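Local coordinates for protein Cap5O (Staphylococcus aureus, PDB 3OJO) that oxidises UDP-N-acetyl-mannosamine with NAD as cofactor, a step in the biosynthesis of the Staphylococcus aureus capsular polysaccharide, at residues 155-160 / 181-186; 173-178 / 198-203; 187-192 / 203-208. One frame throughout, in Å; residues are numbered along the deposited sequence.

All three contacts lie at one end of the mixed sheet of the NAD-binding Rossmann domain. Interaction 1 pairs strand 156-159 with strand 178-182. Interaction 3 sets helix 185-195 against strand 203-207, the neighbour of strand 178-182 in the sheet. The centres of interactions 1 and 3 are about 6 Å apart. Interaction 2 lies at the start of strands 178-182 and 203-207, its centre about 18 Å from that of interaction 1 and 13 Å from that of interaction 3, with which it shares Met203. Interactions 1 and 2 lie near the cofactor without touching it: the side chains of His159 and Leu173 are about 8 and 9 Å from bound NAD. Interaction 3 lies away from the NAD and ligand sites.

Interaction 1: 155-160 / 181-186; sequences IYLVHC and GGVTKA
Val158 and Gly182 form an antiparallel non-hydrogen-bonded pair, next to the hydrogen-bonded pair of His159 and Gly181. Three backbone hydrogen bonds hold this short ladder: an almost straight one from His159 N to Gly181 O (2.8 Å, 175° at the hydrogen), one back from Gly181 N to His159 O at 2.9 Å, and one at its end from Val183 N to Leu157 O at 3.1 Å.

Leu157 and Val183 lie side by side and point the same way. Val183 CG2 touches Leu157 CB at 3.5 Å. Val183 has CG1 anti to its backbone N (chi1 176°), which leaves CG2 beside the N and against the leucine. Below them, Gly182 CA makes a CA-H...O contact with Leu157 O at 3.5 Å. Tyr156 presents CE1 to Ala186 CB at 3.9 Å, and the methyl meets the ring obliquely. His159 ND1 is hydrogen-bonded outside the pairing, to Val127 O of strand 124-127. Thr184 N-caps helix 185-195 through OG1, bonded to Cys187 N.

This antiparallel pair interrupts an otherwise parallel Rossmann-type sheet. Strand 124-127 runs parallel along the other edge of strand 156-159. Helix 135-145 covers the face of Leu157 with Met136 and Val140. Helix 185-195 packs on the opposite face, where Cys187 and Ala190 meet the Tyr156 side chain.

Interaction 2: 173-178 / 198-203; sequences LVHNNR and FVQGEM
Arg178 and Met203 form a parallel beta bridge where strands 178-182 and 203-207 begin, at one edge of the Rossmann-fold sheet. The backbone bonds come first. Arg178 N donates to Glu202 O at 2.7 Å. Val174 O, near the end of helix 169-175, accepts two bonds, from Gln200 N at 2.9 Å and from Gly201 N at 3.1 Å. The helix end is thereby tied to the loop before strand 203-207.

One side chain bonds to backbone across the contact. Asn177 OD1 accepts from Glu202 N at 3.1 Å, with the donor 47° out of the amide carbonyl plane. Glu202 also packs on Lys252 of the second subunit.

The apolar part centres on Phe198. Its CG sits between the backbone N and the carbonyl carbon (chi1 62°), and the ring turns its edge to helix 169-175. Phe198 CD2 meets Val174 CG2 at 3.9 Å, and its CE2 meets Leu173 CG at 4.0 Å.

Arg178 takes part in apolar, ionic and hydrogen-bonded contacts. Its NE lies 3.5 Å from Val199 CG2, and its NH1 makes a salt bridge with Glu162. Within 173-178, its NH2 donates a hydrogen bond to a lone pair of Leu173 O at 3.2 Å, in the guanidinium plane.

Interaction 3: 187-192 / 203-208; sequences CIEAGK and MIETDA
Lys192 reaches from helix 187-192 to Glu205 on strand 203-207. The two elements belong to one beta-alpha-beta unit, the crossover from strand 178-182 through helix 185-195 to strand 203-207. The axes of helix segment 187-192 and strand 203-207 approach to 9.1 Å and run roughly antiparallel, at 153°.

The CB of Lys192 points toward the strand, and CG carries the chain onward. CD comes to 3.4 Å from Glu205 OE2. A bend about the CG-CD bond (chi3 -73°) keeps CE beside the same oxygen. NZ ends 3.0 Å from Glu205 OE2 in a hydrogen-bonded salt bridge. It meets this oxygen from above the carboxylate plane, 52° out of it. The same NZ pairs with Glu189 OE2 at 3.5 Å, one helical turn back. The network joins helix and strand at the surface of the domain.

Ile188 supplies the apolar side. Its CG2 rests on Glu205 CG at 3.7 Å, and its CD1 lies 3.4 Å from Thr206 O. At the other end of the contact, Met203 CE lies 4.0 Å from Lys192 O.

Glu189 OE2 and Glu205 OE1 are 4.2 Å apart, close for like charges. The single lysine charge lies close to both carboxylates and probably offsets their mutual repulsion.

Interaction 1: 155-160 / 181-186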
ATOM      1  N   ILE B 155      -7.311 -33.850  20.213  1.00 70.43           N
ATOM      2  CA  ILE B 155      -7.857 -33.323  18.949  1.00 68.88           C
ATOM      3  C   ILE B 155      -6.925 -32.314  18.290  1.00 70.12           C
ATOM      4  O   ILE B 155      -6.187 -31.601  18.977  1.00 68.86           O
ATOM      5  CB  ILE B 155      -9.303 -32.780  19.029  1.00 71.61           C
ATOM      6  CG1 ILE B 155      -9.484 -31.731  20.120  1.00 71.40           C
ATOM      7  CG2 ILE B 155     -10.350 -33.869  19.046  1.00 72.85           C
ATOM      8  CD1 ILE B 155      -9.333 -30.351  19.561  1.00 81.06           C
ATOM      9  N   TYR B 156      -7.026 -32.198  16.967  1.00 65.78           N
ATOM     10  CA  TYR B 156      -6.167 -31.297  16.221  1.00 65.36           C
ATOM     11  C   TYR B 156      -6.922 -30.142  15.603  1.00 63.25           C
ATOM     12  O   TYR B 156      -7.931 -30.357  14.928  1.00 62.45           O
ATOM     13  CB  TYR B 156      -5.297 -32.068  15.222  1.00 68.53           C
ATOM     14  CG  TYR B 156      -4.593 -33.236  15.877  1.00 73.31           C
ATOM     15  CD1 TYR B 156      -3.525 -33.031  16.750  1.00 76.25           C
ATOM     16  CD2 TYR B 156      -5.046 -34.539  15.697  1.00 75.04           C
ATOM     17  CE1 TYR B 156      -2.911 -34.097  17.407  1.00 79.01           C
ATOM     18  CE2 TYR B 156      -4.436 -35.615  16.343  1.00 76.67           C
ATOM     19  CZ  TYR B 156      -3.371 -35.389  17.201  1.00 87.79           C
ATOM     20  OH  TYR B 156      -2.767 -36.443  17.848  1.00 91.59           O
ATOM     21  N   LEU B 157      -6.468 -28.914  15.902  1.00 54.68           N
ATOM     22  CA  LEU B 157      -7.079 -27.687  15.417  1.00 52.19           C
ATOM     23  C   LEU B 157      -6.214 -27.010  14.340  1.00 53.07           C
ATOM     24  O   LEU B 157      -5.119 -26.532  14.639  1.00 52.38           O
ATOM     25  CB  LEU B 157      -7.361 -26.722  16.577  1.00 51.68           C
ATOM     26  CG  LEU B 157      -8.397 -27.080  17.637  1.00 55.36           C
ATOM     27  CD1 LEU B 157      -8.627 -25.891  18.569  1.00 54.36           C
ATOM     28  CD2 LEU B 157      -9.723 -27.501  17.017  1.00 56.32           C
ATOM     29  N   VAL B 158      -6.707 -27.004  13.085  1.00 47.77           N
ATOM     30  CA  VAL B 158      -6.047 -26.418  11.911  1.00 46.88           C
ATOM     31  C   VAL B 158      -6.910 -25.306  11.280  1.00 49.55           C
ATOM     32  O   VAL B 158      -8.109 -25.499  11.080  1.00 50.11           O
ATOM     33  CB  VAL B 158      -5.741 -27.490  10.821  1.00 50.77           C
ATOM     34  CG1 VAL B 158      -5.005 -26.889   9.614  1.00 50.70           C
ATOM     35  CG2 VAL B 158      -4.985 -28.688  11.381  1.00 50.34           C
ATOM     36  N   HIS B 159      -6.287 -24.166  10.935  1.00 42.33           N
ATOM     37  CA  HIS B 159      -6.890 -23.134  10.118  1.00 39.65           C
ATOM     38  C   HIS B 159      -6.154 -23.230   8.808  1.00 43.90           C
ATOM     39  O   HIS B 159      -4.944 -23.022   8.766  1.00 42.61           O
ATOM     40  CB  HIS B 159      -6.755 -21.709  10.674  1.00 39.23           C
ATOM     41  CG  HIS B 159      -7.315 -20.652   9.740  1.00 41.62           C
ATOM     42  ND1 HIS B 159      -8.597 -20.751   9.211  1.00 42.20           N
ATOM     43  CD2 HIS B 159      -6.750 -19.508   9.279  1.00 42.37           C
ATOM     44  CE1 HIS B 159      -8.748 -19.694   8.433  1.00 40.99           C
ATOM     45  NE2 HIS B 159      -7.671 -18.912   8.454  1.00 41.50           N
ATOM     46  N   CYS B 160      -6.856 -23.629   7.755  1.00 42.49           N
ATOM     47  CA  CYS B 160      -6.300 -23.635   6.421  1.00 42.47           C
ATOM     48  C   CYS B 160      -7.225 -22.770   5.555  1.00 46.52           C
ATOM     49  O   CYS B 160      -8.311 -23.206   5.184  1.00 46.64           O
ATOM     50  CB  CYS B 160      -6.127 -25.035   5.850  1.00 43.35           C
ATOM     51  SG  CYS B 160      -5.652 -25.024   4.103  1.00 48.04           S
ATOM     52  N   GLY B 181      -2.158 -23.755   9.234  1.00 45.73           N
ATOM     53  CA  GLY B 181      -2.005 -23.063  10.504  1.00 44.67           C
ATOM     54  C   GLY B 181      -2.520 -23.885  11.667  1.00 49.40           C
ATOM     55  O   GLY B 181      -3.715 -23.843  11.973  1.00 48.89           O
ATOM     56  N   GLY B 182      -1.620 -24.632  12.315  1.00 46.58           N
ATOM     57  CA  GLY B 182      -1.958 -25.454  13.471  1.00 46.28           C
ATOM     58  C   GLY B 182      -1.841 -24.700  14.783  1.00 50.68           C
ATOM     59  O   GLY B 182      -1.023 -23.783  14.907  1.00 49.26           O
ATOM     60  N   VAL B 183      -2.668 -25.080  15.777  1.00 48.28           N
ATOM     61  CA  VAL B 183      -2.636 -24.456  17.106  1.00 48.75           C
ATOM     62  C   VAL B 183      -1.359 -24.925  17.817  1.00 57.52           C
ATOM     63  O   VAL B 183      -0.740 -24.150  18.552  1.00 58.68           O
ATOM     64  CB  VAL B 183      -3.931 -24.734  17.917  1.00 51.22           C
ATOM     65  CG1 VAL B 183      -3.846 -24.172  19.338  1.00 50.62           C
ATOM     66  CG2 VAL B 183      -5.133 -24.155  17.206  1.00 50.84           C
ATOM     67  N   THR B 184      -0.956 -26.189  17.551  1.00 54.56           N
ATOM     68  CA  THR B 184       0.256 -26.837  18.049  1.00 54.64           C
ATOM     69  C   THR B 184       1.000 -27.403  16.832  1.00 61.46           C
ATOM     70  O   THR B 184       0.441 -27.449  15.726  1.00 62.46           O
ATOM     71  CB  THR B 184      -0.075 -27.968  19.058  1.00 58.11           C
ATOM     72  OG1 THR B 184      -0.650 -29.095  18.377  1.00 54.37           O
ATOM     73  CG2 THR B 184      -0.953 -27.503  20.224  1.00 52.90           C
ATOM     74  N   LYS B 185       2.247 -27.859  17.040  1.00 57.84           N
ATOM     75  CA  LYS B 185       3.068 -28.458  15.987  1.00 57.45           C
ATOM     76  C   LYS B 185       2.454 -29.816  15.553  1.00 63.20           C
ATOM     77  O   LYS B 185       2.584 -30.212  14.390  1.00 64.24           O
ATOM     78  CB  LYS B 185       4.545 -28.569  16.438  1.00 59.45           C
ATOM     79  CG  LYS B 185       5.233 -27.201  16.672  1.00 70.74           C
ATOM     80  CD  LYS B 185       6.328 -27.219  17.801  1.00 72.97           C
ATOM     81  CE  LYS B 185       7.034 -25.883  18.045  1.00 62.35           C
ATOM     82  NZ  LYS B 185       6.590 -25.192  19.309  1.00 51.29           N
ATOM     83  N   ALA B 186       1.730 -30.493  16.475  1.00 59.11           N
ATOM     84  CA  ALA B 186       1.040 -31.762  16.207  1.00 58.73           C
ATOM     85  C   ALA B 186      -0.158 -31.538  15.273  1.00 60.55           C
ATOM     86  O   ALA B 186      -0.390 -32.356  14.372  1.00 59.76           O
ATOM     87  CB  ALA B 186       0.584 -32.395  17.511  1.00 59.51           C
TER

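Interaction 2: 173-178 / 198-203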
ATOM      1  N   LEU B 173      -7.701 -26.258  -6.373  1.00 43.01           N
ATOM      2  CA  LEU B 173      -7.694 -26.992  -5.111  1.00 44.43           C
ATOM      3  C   LEU B 173      -6.484 -27.937  -4.984  1.00 51.04           C
ATOM      4  O   LEU B 173      -5.930 -28.064  -3.898  1.00 51.41           O
ATOM      5  CB  LEU B 173      -9.017 -27.778  -5.038  1.00 45.00           C
ATOM      6  CG  LEU B 173      -9.790 -27.917  -3.708  1.00 49.33           C
ATOM      7  CD1 LEU B 173     -10.009 -26.582  -3.014  1.00 48.79           C
ATOM      8  CD2 LEU B 173     -11.142 -28.560  -3.965  1.00 50.78           C
ATOM      9  N   VAL B 174      -6.047 -28.541  -6.104  1.00 48.76           N
ATOM     10  CA  VAL B 174      -4.923 -29.475  -6.191  1.00 48.60           C
ATOM     11  C   VAL B 174      -3.536 -28.778  -6.226  1.00 54.01           C
ATOM     12  O   VAL B 174      -2.651 -29.126  -5.431  1.00 52.37           O
ATOM     13  CB  VAL B 174      -5.133 -30.455  -7.400  1.00 52.06           C
ATOM     14  CG1 VAL B 174      -3.864 -31.229  -7.746  1.00 51.89           C
ATOM     15  CG2 VAL B 174      -6.264 -31.432  -7.121  1.00 51.59           C
ATOM     16  N   HIS B 175      -3.351 -27.827  -7.170  1.00 52.37           N
ATOM     17  CA  HIS B 175      -2.087 -27.140  -7.462  1.00 53.27           C
ATOM     18  C   HIS B 175      -1.683 -25.893  -6.674  1.00 59.76           C
ATOM     19  O   HIS B 175      -0.510 -25.513  -6.718  1.00 61.12           O
ATOM     20  CB  HIS B 175      -1.917 -26.942  -8.971  1.00 54.32           C
ATOM     21  CG  HIS B 175      -1.963 -28.225  -9.731  1.00 58.27           C
ATOM     22  ND1 HIS B 175      -3.031 -28.541 -10.548  1.00 60.12           N
ATOM     23  CD2 HIS B 175      -1.094 -29.261  -9.723  1.00 60.37           C
ATOM     24  CE1 HIS B 175      -2.765 -29.743 -11.034  1.00 59.71           C
ATOM     25  NE2 HIS B 175      -1.617 -30.221 -10.557  1.00 60.22           N
ATOM     26  N   ASN B 176      -2.617 -25.267  -5.955  1.00 55.77           N
ATOM     27  CA  ASN B 176      -2.302 -24.094  -5.152  1.00 55.93           C
ATOM     28  C   ASN B 176      -1.486 -24.459  -3.933  1.00 58.09           C
ATOM     29  O   ASN B 176      -1.731 -25.496  -3.306  1.00 58.10           O
ATOM     30  CB  ASN B 176      -3.585 -23.410  -4.648  1.00 61.30           C
ATOM     31  CG  ASN B 176      -4.157 -22.335  -5.522  1.00101.51           C
ATOM     32  OD1 ASN B 176      -3.813 -22.186  -6.701  1.00103.13           O
ATOM     33  ND2 ASN B 176      -5.061 -21.558  -4.946  1.00 98.34           N
ATOM     34  N   ASN B 177      -0.580 -23.548  -3.545  1.00 53.10           N
ATOM     35  CA  ASN B 177       0.186 -23.636  -2.314  1.00 51.71           C
ATOM     36  C   ASN B 177      -0.811 -23.380  -1.188  1.00 56.05           C
ATOM     37  O   ASN B 177      -1.759 -22.610  -1.344  1.00 55.45           O
ATOM     38  CB  ASN B 177       1.322 -22.631  -2.284  1.00 46.12           C
ATOM     39  CG  ASN B 177       2.412 -22.879  -3.291  1.00 70.95           C
ATOM     40  OD1 ASN B 177       2.449 -23.888  -3.997  1.00 65.18           O
ATOM     41  ND2 ASN B 177       3.354 -21.963  -3.358  1.00 68.46           N
ATOM     42  N   ARG B 178      -0.640 -24.079  -0.089  1.00 52.44           N
ATOM     43  CA  ARG B 178      -1.592 -24.071   0.985  1.00 50.85           C
ATOM     44  C   ARG B 178      -0.948 -23.711   2.302  1.00 54.97           C
ATOM     45  O   ARG B 178       0.125 -24.224   2.620  1.00 57.18           O
ATOM     46  CB  ARG B 178      -2.171 -25.484   1.046  1.00 49.20           C
ATOM     47  CG  ARG B 178      -3.573 -25.549   1.567  1.00 62.03           C
ATOM     48  CD  ARG B 178      -4.171 -26.918   1.344  1.00 65.85           C
ATOM     49  NE  ARG B 178      -4.951 -26.965   0.107  1.00 68.56           N
ATOM     50  CZ  ARG B 178      -6.217 -26.580   0.012  1.00 69.16           C
ATOM     51  NH1 ARG B 178      -6.849 -26.085   1.071  1.00 38.27           N
ATOM     52  NH2 ARG B 178      -6.859 -26.675  -1.145  1.00 60.23           N
ATOM     53  N   PHE B 198      -4.669 -35.147  -1.990  1.00 50.86           N
ATOM     54  CA  PHE B 198      -4.739 -34.649  -3.377  1.00 50.50           C
ATOM     55  C   PHE B 198      -3.896 -33.400  -3.625  1.00 53.86           C
ATOM     56  O   PHE B 198      -3.683 -33.045  -4.786  1.00 53.08           O
ATOM     57  CB  PHE B 198      -6.211 -34.368  -3.774  1.00 52.50           C
ATOM     58  CG  PHE B 198      -6.876 -33.295  -2.937  1.00 54.20           C
ATOM     59  CD1 PHE B 198      -7.484 -33.613  -1.724  1.00 56.14           C
ATOM     60  CD2 PHE B 198      -6.849 -31.959  -3.335  1.00 55.93           C
ATOM     61  CE1 PHE B 198      -8.050 -32.617  -0.933  1.00 56.62           C
ATOM     62  CE2 PHE B 198      -7.429 -30.966  -2.541  1.00 57.84           C
ATOM     63  CZ  PHE B 198      -8.027 -31.305  -1.350  1.00 55.59           C
ATOM     64  N   VAL B 199      -3.472 -32.697  -2.553  1.00 52.29           N
ATOM     65  CA  VAL B 199      -2.687 -31.460  -2.713  1.00 53.23           C
ATOM     66  C   VAL B 199      -1.268 -31.761  -3.225  1.00 60.75           C
ATOM     67  O   VAL B 199      -0.473 -32.424  -2.544  1.00 60.34           O
ATOM     68  CB  VAL B 199      -2.712 -30.479  -1.491  1.00 55.88           C
ATOM     69  CG1 VAL B 199      -1.860 -29.232  -1.747  1.00 55.40           C
ATOM     70  CG2 VAL B 199      -4.137 -30.079  -1.136  1.00 55.34           C
ATOM     71  N   GLN B 200      -0.992 -31.271  -4.445  1.00 59.43           N
ATOM     72  CA  GLN B 200       0.288 -31.355  -5.143  1.00 60.14           C
ATOM     73  C   GLN B 200       1.079 -30.058  -4.943  1.00 64.63           C
ATOM     74  O   GLN B 200       2.302 -30.049  -5.098  1.00 64.80           O
ATOM     75  CB  GLN B 200       0.069 -31.649  -6.638  1.00 62.00           C
ATOM     76  CG  GLN B 200      -0.088 -33.140  -6.931  1.00 79.52           C
ATOM     77  CD  GLN B 200      -0.737 -33.402  -8.267  1.00106.52           C
ATOM     78  OE1 GLN B 200      -0.157 -33.156  -9.337  1.00103.80           O
ATOM     79  NE2 GLN B 200      -1.940 -33.961  -8.234  1.00100.56           N
ATOM     80  N   GLY B 201       0.373 -28.987  -4.573  1.00 60.76           N
ATOM     81  CA  GLY B 201       0.959 -27.690  -4.279  1.00 59.40           C
ATOM     82  C   GLY B 201       1.766 -27.745  -2.995  1.00 61.35           C
ATOM     83  O   GLY B 201       1.723 -28.737  -2.269  1.00 59.77           O
ATOM     84  N   GLU B 202       2.528 -26.690  -2.720  1.00 58.46           N
ATOM     85  CA  GLU B 202       3.375 -26.592  -1.532  1.00 57.76           C
ATOM     86  C   GLU B 202       2.497 -26.396  -0.303  1.00 60.13           C
ATOM     87  O   GLU B 202       1.482 -25.717  -0.385  1.00 59.70           O
ATOM     88  CB  GLU B 202       4.356 -25.416  -1.712  1.00 59.12           C
ATOM     89  CG  GLU B 202       5.318 -25.138  -0.565  1.00 70.21           C
ATOM     90  CD  GLU B 202       5.979 -23.767  -0.583  1.00 97.13           C
ATOM     91  OE1 GLU B 202       6.350 -23.276   0.510  1.00 92.23           O
ATOM     92  OE2 GLU B 202       6.125 -23.183  -1.683  1.00 90.78           O
ATOM     93  N   MET B 203       2.873 -26.999   0.820  1.00 55.68           N
ATOM     94  CA  MET B 203       2.150 -26.826   2.065  1.00 55.28           C
ATOM     95  C   MET B 203       3.027 -26.052   3.031  1.00 57.72           C
ATOM     96  O   MET B 203       4.058 -26.551   3.480  1.00 58.08           O
ATOM     97  CB  MET B 203       1.686 -28.161   2.644  1.00 58.09           C
ATOM     98  CG  MET B 203       0.690 -28.853   1.762  1.00 62.65           C
ATOM     99  SD  MET B 203      -0.303 -29.994   2.722  1.00 67.50           S
ATOM    100  CE  MET B 203      -0.353 -31.342   1.597  1.00 64.17           C
TER

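Interaction 3: 187-192 / 203-208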
ATOM      1  N   CYS B 187      -0.894 -30.407  15.482  1.00 55.19           N
ATOM      2  CA  CYS B 187      -2.038 -29.948  14.683  1.00 53.79           C
ATOM      3  C   CYS B 187      -1.601 -29.735  13.237  1.00 57.49           C
ATOM      4  O   CYS B 187      -2.295 -30.177  12.314  1.00 56.87           O
ATOM      5  CB  CYS B 187      -2.639 -28.677  15.271  1.00 53.95           C
ATOM      6  SG  CYS B 187      -3.317 -28.863  16.949  1.00 57.82           S
ATOM      7  N   ILE B 188      -0.395 -29.141  13.055  1.00 53.96           N
ATOM      8  CA  ILE B 188       0.227 -28.910  11.751  1.00 54.05           C
ATOM      9  C   ILE B 188       0.403 -30.238  11.007  1.00 60.98           C
ATOM     10  O   ILE B 188       0.105 -30.311   9.812  1.00 62.01           O
ATOM     11  CB  ILE B 188       1.559 -28.105  11.866  1.00 56.29           C
ATOM     12  CG1 ILE B 188       1.322 -26.723  12.510  1.00 56.85           C
ATOM     13  CG2 ILE B 188       2.238 -27.952  10.509  1.00 55.67           C
ATOM     14  CD1 ILE B 188       2.583 -26.028  13.174  1.00 61.44           C
ATOM     15  N   GLU B 189       0.876 -31.281  11.709  1.00 58.86           N
ATOM     16  CA  GLU B 189       1.096 -32.615  11.133  1.00 58.69           C
ATOM     17  C   GLU B 189      -0.209 -33.282  10.712  1.00 60.11           C
ATOM     18  O   GLU B 189      -0.261 -33.902   9.635  1.00 58.96           O
ATOM     19  CB  GLU B 189       1.898 -33.510  12.091  1.00 60.46           C
ATOM     20  CG  GLU B 189       3.349 -33.089  12.271  1.00 73.16           C
ATOM     21  CD  GLU B 189       4.177 -32.967  11.005  1.00 96.77           C
ATOM     22  OE1 GLU B 189       4.187 -33.928  10.200  1.00 97.46           O
ATOM     23  OE2 GLU B 189       4.807 -31.899  10.813  1.00 88.21           O
ATOM     24  N   ALA B 190      -1.269 -33.111  11.539  1.00 54.71           N
ATOM     25  CA  ALA B 190      -2.607 -33.629  11.269  1.00 54.01           C
ATOM     26  C   ALA B 190      -3.223 -32.966  10.011  1.00 58.93           C
ATOM     27  O   ALA B 190      -3.850 -33.655   9.193  1.00 58.48           O
ATOM     28  CB  ALA B 190      -3.490 -33.410  12.479  1.00 54.52           C
ATOM     29  N   GLY B 191      -2.988 -31.653   9.860  1.00 56.00           N
ATOM     30  CA  GLY B 191      -3.423 -30.860   8.711  1.00 55.20           C
ATOM     31  C   GLY B 191      -2.785 -31.332   7.422  1.00 58.23           C
ATOM     32  O   GLY B 191      -3.479 -31.494   6.413  1.00 59.56           O
ATOM     33  N   LYS B 192      -1.461 -31.596   7.459  1.00 53.18           N
ATOM     34  CA  LYS B 192      -0.697 -32.109   6.315  1.00 53.65           C
ATOM     35  C   LYS B 192      -1.221 -33.473   5.892  1.00 57.45           C
ATOM     36  O   LYS B 192      -1.325 -33.742   4.695  1.00 55.86           O
ATOM     37  CB  LYS B 192       0.804 -32.233   6.643  1.00 57.60           C
ATOM     38  CG  LYS B 192       1.529 -30.908   6.918  1.00 67.82           C
ATOM     39  CD  LYS B 192       3.029 -31.004   6.654  1.00 72.74           C
ATOM     40  CE  LYS B 192       3.778 -31.787   7.701  1.00 79.76           C
ATOM     41  NZ  LYS B 192       5.208 -31.994   7.343  1.00 84.78           N
ATOM     42  N   MET B 203       2.873 -26.999   0.820  1.00 55.68           N
ATOM     43  CA  MET B 203       2.150 -26.826   2.065  1.00 55.28           C
ATOM     44  C   MET B 203       3.027 -26.052   3.031  1.00 57.72           C
ATOM     45  O   MET B 203       4.058 -26.551   3.480  1.00 58.08           O
ATOM     46  CB  MET B 203       1.686 -28.161   2.644  1.00 58.09           C
ATOM     47  CG  MET B 203       0.690 -28.853   1.762  1.00 62.65           C
ATOM     48  SD  MET B 203      -0.303 -29.994   2.722  1.00 67.50           S
ATOM     49  CE  MET B 203      -0.353 -31.342   1.597  1.00 64.17           C
ATOM     50  N   ILE B 204       2.659 -24.797   3.268  1.00 52.22           N
ATOM     51  CA  ILE B 204       3.376 -23.879   4.142  1.00 50.55           C
ATOM     52  C   ILE B 204       2.920 -24.166   5.572  1.00 53.49           C
ATOM     53  O   ILE B 204       1.720 -24.144   5.865  1.00 54.37           O
ATOM     54  CB  ILE B 204       3.206 -22.383   3.690  1.00 53.06           C
ATOM     55  CG1 ILE B 204       3.814 -22.119   2.296  1.00 53.49           C
ATOM     56  CG2 ILE B 204       3.846 -21.427   4.671  1.00 52.51           C
ATOM     57  CD1 ILE B 204       2.958 -22.432   1.145  1.00 59.34           C
ATOM     58  N   GLU B 205       3.879 -24.497   6.435  1.00 48.03           N
ATOM     59  CA  GLU B 205       3.639 -24.827   7.829  1.00 47.49           C
ATOM     60  C   GLU B 205       3.833 -23.609   8.684  1.00 50.75           C
ATOM     61  O   GLU B 205       4.873 -22.957   8.604  1.00 51.92           O
ATOM     62  CB  GLU B 205       4.584 -25.935   8.307  1.00 49.00           C
ATOM     63  CG  GLU B 205       4.424 -27.254   7.570  1.00 64.26           C
ATOM     64  CD  GLU B 205       5.468 -28.286   7.937  1.00 82.20           C
ATOM     65  OE1 GLU B 205       5.960 -28.247   9.090  1.00 58.56           O
ATOM     66  OE2 GLU B 205       5.808 -29.119   7.064  1.00 78.98           O
ATOM     67  N   THR B 206       2.842 -23.321   9.534  1.00 45.01           N
ATOM     68  CA  THR B 206       2.865 -22.184  10.451  1.00 43.42           C
ATOM     69  C   THR B 206       1.854 -22.401  11.558  1.00 44.26           C
ATOM     70  O   THR B 206       1.166 -23.408  11.535  1.00 43.76           O
ATOM     71  CB  THR B 206       2.694 -20.842   9.686  1.00 50.02           C
ATOM     72  OG1 THR B 206       2.740 -19.797  10.642  1.00 46.64           O
ATOM     73  CG2 THR B 206       1.391 -20.751   8.877  1.00 49.90           C
ATOM     74  N   ASP B 207       1.767 -21.479  12.521  1.00 41.24           N
ATOM     75  CA  ASP B 207       0.760 -21.578  13.566  1.00 42.37           C
ATOM     76  C   ASP B 207      -0.542 -20.863  13.121  1.00 47.11           C
ATOM     77  O   ASP B 207      -0.523 -20.028  12.207  1.00 47.19           O
ATOM     78  CB  ASP B 207       1.288 -21.100  14.940  1.00 45.10           C
ATOM     79  CG  ASP B 207       1.627 -19.616  15.036  1.00 51.49           C
ATOM     80  OD1 ASP B 207       1.604 -18.929  13.987  1.00 48.72           O
ATOM     81  OD2 ASP B 207       1.834 -19.130  16.174  1.00 52.55           O
ATOM     82  N   ALA B 208      -1.662 -21.240  13.744  1.00 44.24           N
ATOM     83  CA  ALA B 208      -2.999 -20.749  13.440  1.00 43.80           C
ATOM     84  C   ALA B 208      -3.107 -19.215  13.392  1.00 48.01           C
ATOM     85  O   ALA B 208      -3.657 -18.696  12.421  1.00 50.63           O
ATOM     86  CB  ALA B 208      -4.013 -21.344  14.404  1.00 43.80           C
TER